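Local coordinates for peptidase M16 domain protein (Alicyclobacillus acidocaldarius subsp. acidocaldarius DSM 446, PDB 4XEA), which is a putative metallopeptidase of the M16 family that binds a metal ion and probably hydrolyses peptide bonds, at residues L28-A33 and Y98-G103; P231-T236 and G256-N261. All coordinates share one frame; numbering follows the deposited sequence.

Contact 1. Residues L28-A33 and Y98-G103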
loop_
_atom_site.group_PDB
_atom_site.type_symbol
_atom_site.label_atom_id
_atom_site.label_comp_id
_atom_site.label_asym_id
_atom_site.label_seq_id
_atom_site.Cartn_x
_atom_site.Cartn_y
_atom_site.Cartn_z
ATOM N N LEU A 28 9.662 -6.515 -18.076
ATOM C CA LEU A 28 8.698 -6.737 -16.992
ATOM C C LEU A 28 7.736 -7.891 -17.257
ATOM O O LEU A 28 7.356 -8.121 -18.392
ATOM C CB LEU A 28 7.892 -5.468 -16.746
ATOM C CG LEU A 28 8.683 -4.247 -16.302
ATOM C CD1 LEU A 28 7.665 -3.178 -15.909
ATOM C CD2 LEU A 28 9.629 -4.566 -15.165
ATOM N N HIS A 29 7.344 -8.589 -16.184
ATOM C CA HIS A 29 6.381 -9.687 -16.242
ATOM C C HIS A 29 4.954 -9.173 -16.274
ATOM O O HIS A 29 4.092 -9.769 -16.917
ATOM C CB HIS A 29 6.542 -10.612 -15.026
ATOM C CG HIS A 29 7.885 -11.278 -14.919
ATOM N ND1 HIS A 29 8.261 -12.346 -15.709
ATOM C CD2 HIS A 29 8.935 -11.030 -14.100
ATOM C CE1 HIS A 29 9.478 -12.740 -15.369
ATOM N NE2 HIS A 29 9.908 -11.963 -14.389
ATOM N N GLN A 30 4.695 -8.049 -15.588
ATOM C CA GLN A 30 3.348 -7.510 -15.471
ATOM C C GLN A 30 2.989 -6.575 -16.608
ATOM O O GLN A 30 3.809 -5.758 -17.031
ATOM C CB GLN A 30 3.198 -6.752 -14.157
ATOM C CG GLN A 30 1.764 -6.282 -13.867
ATOM C CD GLN A 30 1.719 -5.092 -12.929
ATOM O OE1 GLN A 30 2.225 -4.032 -13.237
ATOM N NE2 GLN A 30 1.110 -5.278 -11.786
ATOM N N THR A 31 1.761 -6.707 -17.101
ATOM C CA THR A 31 1.106 -5.685 -17.938
ATOM C C THR A 31 -0.056 -5.136 -17.106
ATOM O O THR A 31 -0.745 -5.903 -16.425
ATOM C CB THR A 31 0.619 -6.274 -19.285
ATOM O OG1 THR A 31 1.749 -6.702 -20.032
ATOM C CG2 THR A 31 -0.181 -5.215 -20.160
ATOM N N TYR A 32 -0.219 -3.805 -17.108
ATOM C CA TYR A 32 -1.270 -3.140 -16.365
ATOM C C TYR A 32 -2.008 -2.288 -17.392
ATOM O O TYR A 32 -1.390 -1.549 -18.185
ATOM C CB TYR A 32 -0.656 -2.310 -15.223
ATOM C CG TYR A 32 -1.632 -1.634 -14.239
ATOM C CD1 TYR A 32 -2.379 -0.502 -14.616
ATOM C CD2 TYR A 32 -1.773 -2.084 -12.930
ATOM C CE1 TYR A 32 -3.262 0.129 -13.715
ATOM C CE2 TYR A 32 -2.657 -1.443 -12.015
ATOM C CZ TYR A 32 -3.384 -0.341 -12.427
ATOM O OH TYR A 32 -4.265 0.291 -11.565
ATOM N N ALA A 33 -3.324 -2.447 -17.436
ATOM C CA ALA A 33 -4.139 -1.831 -18.482
ATOM C C ALA A 33 -5.335 -1.122 -17.830
ATOM O O ALA A 33 -5.964 -1.684 -16.932
ATOM C CB ALA A 33 -4.622 -2.929 -19.428
ATOM N N TYR A 98 -9.740 -1.728 -14.905
ATOM C CA TYR A 98 -8.326 -2.040 -15.100
ATOM C C TYR A 98 -7.996 -3.469 -14.734
ATOM O O TYR A 98 -8.692 -4.060 -13.910
ATOM C CB TYR A 98 -7.477 -1.066 -14.300
ATOM C CG TYR A 98 -7.712 -1.073 -12.792
ATOM C CD1 TYR A 98 -6.893 -1.810 -11.957
ATOM C CD2 TYR A 98 -8.745 -0.323 -12.210
ATOM C CE1 TYR A 98 -7.088 -1.827 -10.570
ATOM C CE2 TYR A 98 -8.938 -0.314 -10.815
ATOM C CZ TYR A 98 -8.104 -1.063 -10.015
ATOM O OH TYR A 98 -8.304 -1.105 -8.662
ATOM N N PHE A 99 -6.975 -4.031 -15.395
ATOM C CA PHE A 99 -6.466 -5.321 -15.036
ATOM C C PHE A 99 -4.966 -5.255 -14.906
ATOM O O PHE A 99 -4.303 -4.348 -15.412
ATOM C CB PHE A 99 -6.899 -6.427 -16.055
ATOM C CG PHE A 99 -6.197 -6.376 -17.396
ATOM C CD1 PHE A 99 -4.914 -6.877 -17.551
ATOM C CD2 PHE A 99 -6.857 -5.878 -18.521
ATOM C CE1 PHE A 99 -4.277 -6.848 -18.789
ATOM C CE2 PHE A 99 -6.226 -5.851 -19.767
ATOM C CZ PHE A 99 -4.938 -6.329 -19.901
ATOM N N SER A 100 -4.424 -6.236 -14.217
ATOM C CA SER A 100 -3.017 -6.534 -14.322
ATOM C C SER A 100 -2.825 -8.051 -14.486
ATOM O O SER A 100 -3.597 -8.849 -13.962
ATOM C CB SER A 100 -2.292 -6.001 -13.119
ATOM O OG SER A 100 -2.623 -6.773 -12.006
ATOM N N GLY A 101 -1.812 -8.428 -15.258
ATOM C CA GLY A 101 -1.539 -9.839 -15.540
ATOM C C GLY A 101 -0.178 -10.084 -16.150
ATOM O O GLY A 101 0.611 -9.156 -16.322
ATOM N N THR A 102 0.085 -11.345 -16.494
ATOM C CA THR A 102 1.426 -11.783 -16.867
ATOM C C THR A 102 1.540 -12.514 -18.225
ATOM O O THR A 102 2.624 -12.978 -18.600
ATOM C CB THR A 102 1.980 -12.702 -15.775
ATOM O OG1 THR A 102 1.091 -13.803 -15.582
ATOM C CG2 THR A 102 2.084 -11.944 -14.471
ATOM N N GLY A 103 0.436 -12.641 -18.939
ATOM C CA GLY A 103 0.416 -13.426 -20.176
ATOM C C GLY A 103 -0.963 -13.340 -20.790
ATOM O O GLY A 103 -1.904 -12.863 -20.135
#
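T31 and A33 pair with G101 and F99 through four backbone hydrogen bonds, which join strands 31-37 and 95-101 antiparallel in the six-stranded mixed sheet; residues 98-103 belong to the insulinase-type M16 peptidase region. The T31 N to G101 O bond is 2.8 Å and nearly straight, at 169°. Between these pairs Y32 sits opposite S100 as a non-hydrogen-bonded pair, and S100 CA makes a CA-H...O contact with T31 O, 3.2 Å.

Two ring contacts lie on opposite faces of the sheet. On one, the methyl A33 CB rests over the face of the F99 ring, 3.4 Å from CE2. On the other, the Y32 and Y98 rings lie in almost parallel planes, 17° apart, but displaced so far that little of one covers the other; Y32 OH comes 3.4 Å from Y98 CD1. With CG anti to the backbone N (chi1 -174°), Y32 also lays its ring beside S100 CB.

Q30 runs extended past S100, NE2 lying 3.7 Å from S100 CB, while OE1 accepts from N367 ND2. Cut back to an alanine here, the side chain would probably leave N367 ND2 without its acceptor and uncover S100 CB.

M362 of the second subunit packs on Q30, S100 and T102. Backbone bonds thus set the pairing, while side chains attach helices: T31 and F99 helix 105-116, Y32 helix 367-379.

Contact 2. Residues P231-T236 and G256-N261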
loop_
_atom_site.group_PDB
_atom_site.type_symbol
_atom_site.label_atom_id
_atom_site.label_comp_id
_atom_site.label_asym_id
_atom_site.label_seq_id
_atom_site.Cartn_x
_atom_site.Cartn_y
_atom_site.Cartn_z
ATOM N N PRO A 231 -23.136 24.156 -11.064
ATOM C CA PRO A 231 -23.638 25.394 -10.441
ATOM C C PRO A 231 -22.555 26.448 -10.213
ATOM O O PRO A 231 -21.363 26.158 -10.212
ATOM C CB PRO A 231 -24.215 24.907 -9.102
ATOM C CG PRO A 231 -23.272 23.736 -8.726
ATOM C CD PRO A 231 -22.931 23.067 -10.073
ATOM N N GLU A 232 -22.987 27.684 -9.989
ATOM C CA GLU A 232 -22.074 28.755 -9.566
ATOM C C GLU A 232 -21.739 28.698 -8.069
ATOM O O GLU A 232 -22.285 29.416 -7.255
ATOM C CB GLU A 232 -22.699 30.130 -9.919
ATOM C CG GLU A 232 -22.857 30.271 -11.435
ATOM C CD GLU A 232 -23.484 31.593 -11.902
ATOM O OE1 GLU A 232 -24.006 32.364 -11.060
ATOM O OE2 GLU A 232 -23.486 31.835 -13.141
ATOM N N GLU A 233 -20.773 27.913 -7.723
ATOM C CA GLU A 233 -20.440 27.694 -6.352
ATOM C C GLU A 233 -19.752 28.967 -5.755
ATOM O O GLU A 233 -18.783 29.453 -6.326
ATOM C CB GLU A 233 -19.510 26.496 -6.306
ATOM C CG GLU A 233 -18.975 26.183 -4.961
ATOM C CD GLU A 233 -20.058 25.660 -3.990
ATOM O OE1 GLU A 233 -21.043 25.033 -4.437
ATOM O OE2 GLU A 233 -19.870 25.903 -2.796
ATOM N N PRO A 234 -20.240 29.465 -4.606
ATOM C CA PRO A 234 -19.516 30.552 -3.929
ATOM C C PRO A 234 -18.095 30.215 -3.542
ATOM O O PRO A 234 -17.763 29.030 -3.273
ATOM C CB PRO A 234 -20.369 30.844 -2.683
ATOM C CG PRO A 234 -21.746 30.357 -3.014
ATOM C CD PRO A 234 -21.482 29.116 -3.886
ATOM N N PRO A 235 -17.215 31.245 -3.501
ATOM C CA PRO A 235 -15.832 30.957 -3.154
ATOM C C PRO A 235 -15.592 30.750 -1.646
ATOM O O PRO A 235 -14.521 30.318 -1.260
ATOM C CB PRO A 235 -15.073 32.200 -3.645
ATOM C CG PRO A 235 -16.079 33.355 -3.493
ATOM C CD PRO A 235 -17.405 32.642 -3.953
ATOM N N THR A 236 -16.580 31.077 -0.822
ATOM C CA THR A 236 -16.484 30.939 0.612
ATOM C C THR A 236 -17.244 29.678 1.067
ATOM O O THR A 236 -18.203 29.251 0.438
ATOM C CB THR A 236 -17.089 32.161 1.324
ATOM O OG1 THR A 236 -18.393 32.419 0.786
ATOM C CG2 THR A 236 -16.180 33.474 1.173
ATOM N N GLY A 256 -9.351 22.353 5.693
ATOM C CA GLY A 256 -9.390 22.445 4.268
ATOM C C GLY A 256 -9.486 23.848 3.718
ATOM O O GLY A 256 -9.915 24.766 4.398
ATOM N N TRP A 257 -9.053 23.999 2.464
ATOM C CA TRP A 257 -9.153 25.260 1.727
ATOM C C TRP A 257 -9.790 24.996 0.383
ATOM O O TRP A 257 -9.443 24.055 -0.310
ATOM C CB TRP A 257 -7.790 25.899 1.532
ATOM C CG TRP A 257 -7.175 26.377 2.820
ATOM C CD1 TRP A 257 -7.233 27.626 3.343
ATOM C CD2 TRP A 257 -6.371 25.597 3.716
ATOM N NE1 TRP A 257 -6.485 27.693 4.511
ATOM C CE2 TRP A 257 -5.988 26.446 4.782
ATOM C CE3 TRP A 257 -5.947 24.261 3.720
ATOM C CZ2 TRP A 257 -5.199 25.992 5.859
ATOM C CZ3 TRP A 257 -5.193 23.799 4.782
ATOM C CH2 TRP A 257 -4.816 24.665 5.842
ATOM N N LYS A 258 -10.729 25.862 0.034
ATOM C CA LYS A 258 -11.574 25.715 -1.132
ATOM C C LYS A 258 -10.993 26.551 -2.295
ATOM O O LYS A 258 -10.898 27.776 -2.165
ATOM C CB LYS A 258 -12.929 26.329 -0.750
ATOM C CG LYS A 258 -14.079 26.112 -1.741
ATOM C CD LYS A 258 -15.336 26.759 -1.212
ATOM C CE LYS A 258 -16.489 26.347 -2.043
ATOM N NZ LYS A 258 -17.712 26.963 -1.596
ATOM N N GLU A 259 -10.695 25.927 -3.436
ATOM C CA GLU A 259 -10.414 26.689 -4.653
ATOM C C GLU A 259 -11.690 27.382 -5.152
ATOM O O GLU A 259 -12.792 26.802 -5.079
ATOM C CB GLU A 259 -9.870 25.830 -5.795
ATOM C CG GLU A 259 -8.560 25.120 -5.550
ATOM C CD GLU A 259 -7.338 26.033 -5.660
ATOM O OE1 GLU A 259 -7.458 27.238 -6.018
ATOM O OE2 GLU A 259 -6.237 25.502 -5.394
ATOM N N ALA A 260 -11.541 28.582 -5.710
ATOM C CA ALA A 260 -12.686 29.313 -6.264
ATOM C C ALA A 260 -13.271 28.596 -7.494
ATOM O O ALA A 260 -14.452 28.760 -7.810
ATOM C CB ALA A 260 -12.269 30.789 -6.651
ATOM N N ASN A 261 -12.417 27.882 -8.222
ATOM C CA ASN A 261 -12.846 27.136 -9.406
ATOM C C ASN A 261 -11.875 26.015 -9.721
ATOM O O ASN A 261 -10.796 25.949 -9.127
ATOM C CB ASN A 261 -13.055 28.054 -10.595
ATOM C CG ASN A 261 -11.975 29.062 -10.725
ATOM O OD1 ASN A 261 -10.821 28.710 -11.036
ATOM N ND2 ASN A 261 -12.316 30.345 -10.473
HETATM O O HOH W 1 -16.222 30.248 -6.399
HETATM O O HOH W 2 -15.549 27.622 -5.050
HETATM O O HOH W 3 -12.492 29.842 -2.980
#
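K258 reaches into the 231-236 loop, where NZ makes all its polar bonds and CD and CE pass alongside the loop oxygens. The ammonium bonds to three groups of the loop: the carboxylate of E233, with NZ to OE2 at 2.7 Å as a salt bridge, the carbonyl of P234, with NZ to O also at 2.7 Å, and the carbonyl of T236, with NZ to O at 3.1 Å. The three are met differently. E233 OE2 offers its anti lone pair, the donor is tilted 29° from the P234 carbonyl plane, and K258 NZ stands above the carbonyl plane of T236. The lysine chain is extended throughout, from CG anti to the backbone N (chi1 -171°) to NZ, and that full length carries the charge to the loop. K258 CD passes 3.7 Å from P235 O. At the edge, P235 CB and A260 CB make a loose apolar touch.

Three waters bridge the two backbones. Water 3 donates to P235 O and K258 O, both at 2.7 Å; water 1 lies between E233 O and A260 O, and water 2 between P234 O and E259 O.

A second shell fixes the carboxylate: H158 N donates to E233 OE2, while the backbone N atoms of E159 and H160 donate to OE1. With M156 O, four oxygens share the three ammonium protons, so the long T236 bond is probably the weaker one; the buried group would be expected to stay charged.

Beyond, K258 pairs through its backbone with N414, beside strand 415-422, and W257 with T316 of strand 314-321. Within the M16 inactive-domain region, the contact therefore fastens the loop between strands 227-229 and 241-246 to the end region of strand 252-258, next to the end of helix 144-156 and the loop residues H158-H160.

Contact 1 and contact 2 share no strand: the first belongs to the six-stranded mixed sheet, the second sets a loop against a strand of the five-stranded sheet, and they lie on opposite sides of the chain's centre, their centres about 40 Å apart. Contact 1 is partly buried, joins two adjacent strands, and meets the second subunit on one flank. Contact 2 is a surface contact between a loop and a strand end, and no other chain of the assembly touches it. Their chemistry follows suit. Direct backbone bonds and aromatic packing hold contact 1; contact 2 instead relies on one buried lysine charge and bridging waters, with no strand pairing between its segments.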